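Local structure of butyryl-CoA dehydrogenase (Marinomonas mediterranea, 6CXT) at residues Cys244-Ile249 against Val360-Thr365; Ala322-Phe327 against Gly364-Gln369. The protein is a flavoprotein of the acyl-CoA dehydrogenase family that binds flavin-adenine dinucleotide. All blocks are in the same frame, centred on the assembly; numbering follows the deposited sequence.

Overall arrangement
Both contacts lie in the helical C-terminal region of the acyl-CoA dehydrogenase fold and meet on one continuous piece of chain, the loop after helix 351-359 and the start of helix 366-377, sharing Gly-364 and Thr-365. Contact 1 is fully buried; contact 2 is buried too, but its Glu-325 is partly exposed. The centre of contact 1 lies about 5 Å from the centre of the chain, that of contact 2 about 13 Å. Contact 1 is mainly apolar and aromatic, beside FK4. Contact 2 joins helix 313-338 to helix 366-377 through hydroxyl, carboxylate and water, with a ribose hydroxyl of FAD nearby. Both touch the second subunit, but Glu-325 forms a salt bridge with it.

Contact 1 (Cys244-Ile249 against Val360-Thr365). With FK4 (S-[2-({N-[(2R)-2-hydroxy-4-{[(R)-hydroxy(oxo)-lambda~5~-phosphanyl]oxy}-3,3-dimethylbutanoyl]-beta-alanyl}amino)ethyl] 1H-pyrrole-2-carbothioate), chain C.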
loop_
_atom_site.group_PDB
_atom_site.type_symbol
_atom_site.label_atom_id
_atom_site.label_comp_id
_atom_site.label_asym_id
_atom_site.label_seq_id
_atom_site.Cartn_x
_atom_site.Cartn_y
_atom_site.Cartn_z
ATOM N N CYS B 244 -24.815 -5.274 -0.786
ATOM C CA CYS B 244 -24.600 -6.472 -1.592
ATOM C C CYS B 244 -24.818 -6.213 -3.087
ATOM O O CYS B 244 -23.903 -6.478 -3.930
ATOM C CB CYS B 244 -25.535 -7.609 -1.146
ATOM S SG CYS B 244 -25.253 -9.198 -1.989
ATOM N N CYS B 245 -25.999 -5.710 -3.446
ATOM C CA CYS B 245 -26.413 -5.706 -4.832
ATOM C C CYS B 245 -26.042 -4.428 -5.567
ATOM O O CYS B 245 -25.752 -4.482 -6.736
ATOM C CB CYS B 245 -27.939 -5.910 -4.936
ATOM S SG CYS B 245 -28.467 -7.489 -4.164
ATOM N N LEU B 246 -26.111 -3.272 -4.902
ATOM C CA LEU B 246 -25.865 -2.007 -5.595
ATOM C C LEU B 246 -24.408 -2.008 -6.124
ATOM O O LEU B 246 -24.132 -1.548 -7.231
ATOM C CB LEU B 246 -26.152 -0.809 -4.685
ATOM C CG LEU B 246 -25.916 0.613 -5.247
ATOM C CD1 LEU B 246 -26.834 1.632 -4.555
ATOM C CD2 LEU B 246 -24.434 1.067 -5.075
ATOM N N PHE B 247 -23.505 -2.611 -5.364
ATOM C CA PHE B 247 -22.035 -2.532 -5.663
ATOM C C PHE B 247 -21.640 -3.424 -6.836
ATOM O O PHE B 247 -20.526 -3.288 -7.384
ATOM C CB PHE B 247 -21.223 -2.798 -4.363
ATOM C CG PHE B 247 -21.236 -1.584 -3.446
ATOM C CD1 PHE B 247 -22.431 -1.242 -2.709
ATOM C CD2 PHE B 247 -20.153 -0.724 -3.377
ATOM C CE1 PHE B 247 -22.503 -0.077 -2.009
ATOM C CE2 PHE B 247 -20.206 0.454 -2.614
ATOM C CZ PHE B 247 -21.391 0.783 -1.950
ATOM N N ALA B 248 -22.546 -4.305 -7.251
ATOM C CA ALA B 248 -22.369 -5.045 -8.522
ATOM C C ALA B 248 -22.128 -4.079 -9.697
ATOM O O ALA B 248 -21.385 -4.414 -10.628
ATOM C CB ALA B 248 -23.576 -5.916 -8.802
ATOM N N ILE B 249 -22.732 -2.878 -9.640
ATOM C CA ILE B 249 -22.509 -1.840 -10.674
ATOM C C ILE B 249 -20.989 -1.643 -10.917
ATOM O O ILE B 249 -20.501 -1.594 -12.085
ATOM C CB ILE B 249 -23.135 -0.480 -10.296
ATOM C CG1 ILE B 249 -24.684 -0.598 -10.196
ATOM C CG2 ILE B 249 -22.751 0.587 -11.316
ATOM C CD1 ILE B 249 -25.282 0.601 -9.453
ATOM N N VAL B 360 -16.885 4.547 -1.619
ATOM C CA VAL B 360 -16.262 4.290 -0.279
ATOM C C VAL B 360 -16.919 5.113 0.874
ATOM O O VAL B 360 -16.486 5.000 2.033
ATOM C CB VAL B 360 -14.732 4.526 -0.241
ATOM C CG1 VAL B 360 -14.078 3.604 -1.300
ATOM C CG2 VAL B 360 -14.388 5.986 -0.574
ATOM N N LEU B 361 -17.923 5.922 0.532
ATOM C CA LEU B 361 -18.667 6.710 1.544
ATOM C C LEU B 361 -20.097 6.211 1.723
ATOM O O LEU B 361 -20.478 5.883 2.866
ATOM C CB LEU B 361 -18.718 8.180 1.124
ATOM C CG LEU B 361 -17.328 8.808 0.961
ATOM C CD1 LEU B 361 -17.504 10.226 0.456
ATOM C CD2 LEU B 361 -16.458 8.765 2.256
ATOM N N PHE B 362 -20.872 6.118 0.641
ATOM C CA PHE B 362 -22.306 5.777 0.771
ATOM C C PHE B 362 -22.482 4.306 1.131
ATOM O O PHE B 362 -21.573 3.488 0.909
ATOM C CB PHE B 362 -23.155 6.212 -0.446
ATOM C CG PHE B 362 -22.694 5.656 -1.765
ATOM C CD1 PHE B 362 -22.785 4.273 -2.067
ATOM C CD2 PHE B 362 -22.216 6.546 -2.746
ATOM C CE1 PHE B 362 -22.377 3.786 -3.313
ATOM C CE2 PHE B 362 -21.788 6.056 -3.991
ATOM C CZ PHE B 362 -21.885 4.697 -4.280
ATOM N N SER B 363 -23.639 3.960 1.696
ATOM C CA SER B 363 -23.906 2.629 2.218
ATOM C C SER B 363 -22.996 2.247 3.410
ATOM O O SER B 363 -22.836 1.090 3.711
ATOM C CB SER B 363 -23.846 1.532 1.144
ATOM O OG SER B 363 -24.390 2.016 -0.078
ATOM N N GLY B 364 -22.463 3.233 4.105
ATOM C CA GLY B 364 -21.478 3.020 5.197
ATOM C C GLY B 364 -20.047 3.182 4.677
ATOM O O GLY B 364 -19.676 2.493 3.711
ATOM N N THR B 365 -19.263 4.033 5.291
ATOM C CA THR B 365 -17.886 4.226 4.821
ATOM C C THR B 365 -17.060 2.941 4.959
ATOM O O THR B 365 -17.445 1.967 5.685
ATOM C CB THR B 365 -17.133 5.311 5.578
ATOM O OG1 THR B 365 -16.843 4.840 6.917
ATOM C CG2 THR B 365 -17.931 6.659 5.611
HETATM O O01 FK4 C . -25.960 -3.730 11.804
HETATM P P02 FK4 C . -26.385 -2.587 12.784
HETATM O O03 FK4 C . -25.702 -1.190 12.578
HETATM C C04 FK4 C . -24.360 -1.142 12.190
HETATM C C05 FK4 C . -23.623 0.099 12.594
HETATM C C06 FK4 C . -22.179 -0.010 12.036
HETATM C C07 FK4 C . -23.627 0.168 14.145
HETATM C C08 FK4 C . -24.331 1.381 12.084
HETATM O O09 FK4 C . -23.863 2.551 12.711
HETATM C C10 FK4 C . -24.294 1.530 10.549
HETATM N N11 FK4 C . -23.620 2.739 10.101
HETATM C C12 FK4 C . -23.507 2.960 8.703
HETATM C C13 FK4 C . -24.689 3.788 8.152
HETATM C C14 FK4 C . -24.951 3.534 6.729
HETATM N N15 FK4 C . -25.560 4.646 6.136
HETATM C C16 FK4 C . -25.987 4.569 4.738
HETATM C C17 FK4 C . -27.184 5.497 4.457
HETATM S S18 FK4 C . -28.024 5.087 2.954
HETATM C C19 FK4 C . -26.753 5.330 1.713
HETATM C C20 FK4 C . -27.473 5.208 0.429
HETATM C C21 FK4 C . -27.033 5.550 -0.830
HETATM C C22 FK4 C . -28.084 5.201 -1.704
HETATM C C23 FK4 C . -29.148 4.660 -0.942
HETATM N N24 FK4 C . -28.792 4.647 0.360
HETATM O O25 FK4 C . -25.737 5.999 2.007
HETATM O O26 FK4 C . -24.713 2.479 6.146
HETATM O O27 FK4 C . -24.736 0.674 9.709
HETATM O O28 FK4 C . -27.860 -2.398 12.645
#
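The backbone N-H of Ser-363 points at FK4 O25, N to O25 2.9 Å and nearly straight (177°), while the side-chain OG of Ser-363 meets the edge of the Phe-247 ring, 3.4 Å from Phe-247 CE1. The contact belongs to the helical C-terminal region of the acyl-CoA dehydrogenase fold, where a type I turn from Cys-245 to Ala-248 joins helix 231-245 to helix 248-267 and faces the loop that leads into helix 366-377. Ser-363 OG also lies in the plane of the Phe-362 ring, at its edge; its hydrogen-bond partner is Glu-242 OE2, outside the two segments.

The side chains of Phe-247 and Phe-362 slide past each other in opposite directions. Their ring centroids stand 5.7 Å apart with planes at 49°, neither a parallel stack nor a T-shape, and the closest approach is Phe-247 CZ to Phe-362 CE1 at 3.4 Å. The first torsion of Phe-362 (chi1 57°) sets CG between its own N and carbonyl carbon, which swings the ring toward the turn. Phe-362 CB neighbours the thioester oxygen, 3.6 Å from FK4 O25. Phe-85 meets the same ring, which lies close to FAD, so one phenyl group borders cofactor, ligand and turn together. Leu-246 adds a branch tip: its CD2 lies 3.8 Å from Phe-362 CE1.

Contact 2 (Ala322-Phe327 against Gly364-Gln369); sequences AISEAF and GTSDIQ. With FAD (flavin-adenine dinucleotide), chain D.
The FAD pocket of this acyl-CoA dehydrogenase fold is bordered by the N-terminus of helix 366-377, whose Ser-366 is tied to Glu-325 on helix 313-338. Ser-366 OG donates to Glu-325 OE2 at 2.6 Å. The carboxylate oxygen is met on its anti side, with the hydroxyl 24° out of the carboxylate plane. A bend at chi2 (-69°) turns the end of Glu-325 toward Ser-366, although its CB does not point there. The other oxygen, OE1, forms a salt bridge with Arg-336 of the second subunit, so this carboxylate links two helices and two chains.

Beside this direct bond a water bridges the same helices, donating to Ser-324 OG at 2.7 Å and to Ser-366 OG at 2.8 Å. Ser-366 OG is thereby donor to the glutamate and acceptor from the water, while Ser-324 OG is also hydrogen-bonded to Lys-320 O within its own helix.

The same helix start also serves the cofactor. Thr-365, the N-cap, donates OG1 to FAD O2B at 2.6 Å and accepts a weak bond from Ile-368 N at 3.3 Å. The same ribose hydroxyl donates to Asp-367 OD2 at 2.7 Å, so O2B is gripped as acceptor and donor. Gln-369 folds back over the helix start, its NE2 donating to Gly-364 O at 3.2 Å from 51° above the carbonyl plane; the same oxygen also accepts from Lys-320 NZ. Ile-368 CD1 packs over the face of the adenine, 3.8 Å from FAD C6A.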
loop_
_atom_site.group_PDB
_atom_site.type_symbol
_atom_site.label_atom_id
_atom_site.label_comp_id
_atom_site.label_asym_id
_atom_site.label_seq_id
_atom_site.Cartn_x
_atom_site.Cartn_y
_atom_site.Cartn_z
ATOM N N ALA B 322 -14.292 -4.338 -0.510
ATOM C CA ALA B 322 -13.314 -4.733 -1.533
ATOM C C ALA B 322 -13.693 -4.080 -2.871
ATOM O O ALA B 322 -12.794 -3.603 -3.588
ATOM C CB ALA B 322 -13.268 -6.244 -1.673
ATOM N N ILE B 323 -14.993 -4.085 -3.229
ATOM C CA ILE B 323 -15.419 -3.523 -4.520
ATOM C C ILE B 323 -15.128 -2.019 -4.559
ATOM O O ILE B 323 -14.558 -1.500 -5.556
ATOM C CB ILE B 323 -16.940 -3.780 -4.789
ATOM C CG1 ILE B 323 -17.153 -5.280 -5.055
ATOM C CG2 ILE B 323 -17.444 -2.947 -6.001
ATOM C CD1 ILE B 323 -18.624 -5.699 -4.983
ATOM N N SER B 324 -15.532 -1.312 -3.495
ATOM C CA SER B 324 -15.468 0.129 -3.528
ATOM C C SER B 324 -13.961 0.547 -3.484
ATOM O O SER B 324 -13.542 1.459 -4.221
ATOM C CB SER B 324 -16.254 0.744 -2.343
ATOM O OG SER B 324 -15.718 0.262 -1.099
ATOM N N GLU B 325 -13.168 -0.155 -2.669
ATOM C CA GLU B 325 -11.711 0.148 -2.629
ATOM C C GLU B 325 -11.011 -0.184 -3.965
ATOM O O GLU B 325 -10.156 0.603 -4.444
ATOM C CB GLU B 325 -10.987 -0.485 -1.413
ATOM C CG GLU B 325 -11.541 0.078 -0.075
ATOM C CD GLU B 325 -11.193 1.539 0.189
ATOM O OE1 GLU B 325 -10.346 2.154 -0.534
ATOM O OE2 GLU B 325 -11.751 2.149 1.172
ATOM N N ALA B 326 -11.379 -1.319 -4.547
ATOM C CA ALA B 326 -10.800 -1.673 -5.859
ATOM C C ALA B 326 -11.194 -0.632 -6.917
ATOM O O ALA B 326 -10.402 -0.296 -7.784
ATOM C CB ALA B 326 -11.206 -3.092 -6.277
ATOM N N PHE B 327 -12.409 -0.080 -6.802
ATOM C CA PHE B 327 -12.931 0.841 -7.769
ATOM C C PHE B 327 -12.166 2.161 -7.683
ATOM O O PHE B 327 -11.827 2.748 -8.706
ATOM C CB PHE B 327 -14.478 0.985 -7.626
ATOM C CG PHE B 327 -15.152 1.817 -8.687
ATOM C CD1 PHE B 327 -14.654 1.906 -10.008
ATOM C CD2 PHE B 327 -16.384 2.442 -8.388
ATOM C CE1 PHE B 327 -15.341 2.641 -11.008
ATOM C CE2 PHE B 327 -17.042 3.183 -9.365
ATOM C CZ PHE B 327 -16.522 3.288 -10.674
ATOM N N GLY B 364 -22.463 3.233 4.105
ATOM C CA GLY B 364 -21.478 3.020 5.197
ATOM C C GLY B 364 -20.047 3.182 4.677
ATOM O O GLY B 364 -19.676 2.493 3.711
ATOM N N THR B 365 -19.263 4.033 5.291
ATOM C CA THR B 365 -17.886 4.226 4.821
ATOM C C THR B 365 -17.060 2.941 4.959
ATOM O O THR B 365 -17.445 1.967 5.685
ATOM C CB THR B 365 -17.133 5.311 5.578
ATOM O OG1 THR B 365 -16.843 4.840 6.917
ATOM C CG2 THR B 365 -17.931 6.659 5.611
ATOM N N SER B 366 -15.875 2.935 4.310
ATOM C CA SER B 366 -14.983 1.779 4.470
ATOM C C SER B 366 -14.705 1.508 5.961
ATOM O O SER B 366 -14.536 0.369 6.362
ATOM C CB SER B 366 -13.656 2.124 3.698
ATOM O OG SER B 366 -14.071 2.214 2.301
ATOM N N ASP B 367 -14.548 2.566 6.755
ATOM C CA ASP B 367 -14.267 2.373 8.200
ATOM C C ASP B 367 -15.402 1.631 8.873
ATOM O O ASP B 367 -15.140 0.792 9.726
ATOM C CB ASP B 367 -14.017 3.709 8.881
ATOM C CG ASP B 367 -12.860 4.475 8.224
ATOM O OD1 ASP B 367 -11.809 3.816 7.916
ATOM O OD2 ASP B 367 -12.994 5.699 8.004
ATOM N N ILE B 368 -16.661 1.932 8.470
ATOM C CA ILE B 368 -17.823 1.252 9.055
ATOM C C ILE B 368 -17.904 -0.190 8.603
ATOM O O ILE B 368 -18.215 -1.115 9.372
ATOM C CB ILE B 368 -19.111 2.035 8.684
ATOM C CG1 ILE B 368 -19.189 3.339 9.460
ATOM C CG2 ILE B 368 -20.395 1.196 8.811
ATOM C CD1 ILE B 368 -18.701 3.383 10.883
ATOM N N GLN B 369 -17.587 -0.435 7.325
ATOM C CA GLN B 369 -17.524 -1.839 6.876
ATOM C C GLN B 369 -16.521 -2.626 7.735
ATOM O O GLN B 369 -16.786 -3.784 8.067
ATOM C CB GLN B 369 -17.145 -1.962 5.362
ATOM C CG GLN B 369 -18.048 -1.165 4.412
ATOM C CD GLN B 369 -19.567 -1.487 4.595
ATOM O OE1 GLN B 369 -19.986 -2.648 4.715
ATOM N NE2 GLN B 369 -20.368 -0.454 4.600
HETATM P PA FAD D . -19.133 10.867 9.264
HETATM O O1A FAD D . -20.011 9.741 9.776
HETATM O O2A FAD D . -19.082 12.264 9.860
HETATM O O5B FAD D . -17.625 10.273 9.118
HETATM C C5B FAD D . -16.482 11.119 8.854
HETATM C C4B FAD D . -15.256 10.194 9.004
HETATM O O4B FAD D . -15.236 9.618 10.335
HETATM C C3B FAD D . -15.317 9.038 8.011
HETATM O O3B FAD D . -13.944 8.781 7.685
HETATM C C2B FAD D . -15.829 7.870 8.883
HETATM O O2B FAD D . -15.501 6.558 8.361
HETATM C C1B FAD D . -15.193 8.203 10.266
HETATM N N9A FAD D . -15.966 7.515 11.322
HETATM C C8A FAD D . -17.215 7.821 11.765
HETATM N N7A FAD D . -17.630 6.876 12.681
HETATM C C5A FAD D . -16.640 5.948 12.805
HETATM C C6A FAD D . -16.390 4.708 13.585
HETATM N N6A FAD D . -17.334 4.189 14.448
HETATM N N1A FAD D . -15.196 4.071 13.387
HETATM C C2A FAD D . -14.230 4.525 12.518
HETATM N N3A FAD D . -14.399 5.661 11.804
HETATM C C4A FAD D . -15.547 6.389 11.895
HETATM N N1 FAD D . -27.596 8.836 3.090
HETATM C C2 FAD D . -28.936 8.503 3.041
HETATM O O2 FAD D . -29.539 8.468 4.149
HETATM N N3 FAD D . -29.610 8.236 1.885
HETATM C C4 FAD D . -29.000 8.342 0.687
HETATM O O4 FAD D . -29.629 8.106 -0.345
HETATM C C4X FAD D . -27.543 8.714 0.653
HETATM N N5 FAD D . -26.852 8.874 -0.498
HETATM C C5X FAD D . -25.551 9.278 -0.530
HETATM C C6 FAD D . -24.922 9.424 -1.796
HETATM C C7 FAD D . -23.582 9.860 -1.851
HETATM C C7M FAD D . -22.935 10.049 -3.200
HETATM C C8 FAD D . -22.841 10.153 -0.613
HETATM C C8M FAD D . -21.417 10.598 -0.667
HETATM C C9 FAD D . -23.448 9.979 0.649
HETATM C C9A FAD D . -24.791 9.542 0.713
HETATM N N10 FAD D . -25.475 9.378 1.960
HETATM C C10 FAD D . -26.854 8.970 1.944
HETATM C "C1'" FAD D . -24.820 9.652 3.232
HETATM C "C2'" FAD D . -23.823 8.510 3.542
HETATM O "O2'" FAD D . -24.457 7.269 3.898
HETATM C "C3'" FAD D . -22.837 9.012 4.584
HETATM O "O3'" FAD D . -22.066 10.051 3.947
HETATM C "C4'" FAD D . -21.957 7.979 5.310
HETATM O "O4'" FAD D . -22.781 7.125 6.167
HETATM C "C5'" FAD D . -20.899 8.666 6.185
HETATM O "O5'" FAD D . -21.565 9.630 7.010
HETATM P P FAD D . -20.997 11.095 7.084
HETATM O O1P FAD D . -21.830 11.920 8.070
HETATM O O2P FAD D . -20.833 11.731 5.717
HETATM O O3P FAD D . -19.520 11.015 7.704
HETATM O O HOH W 1 -16.412 1.053 1.375
#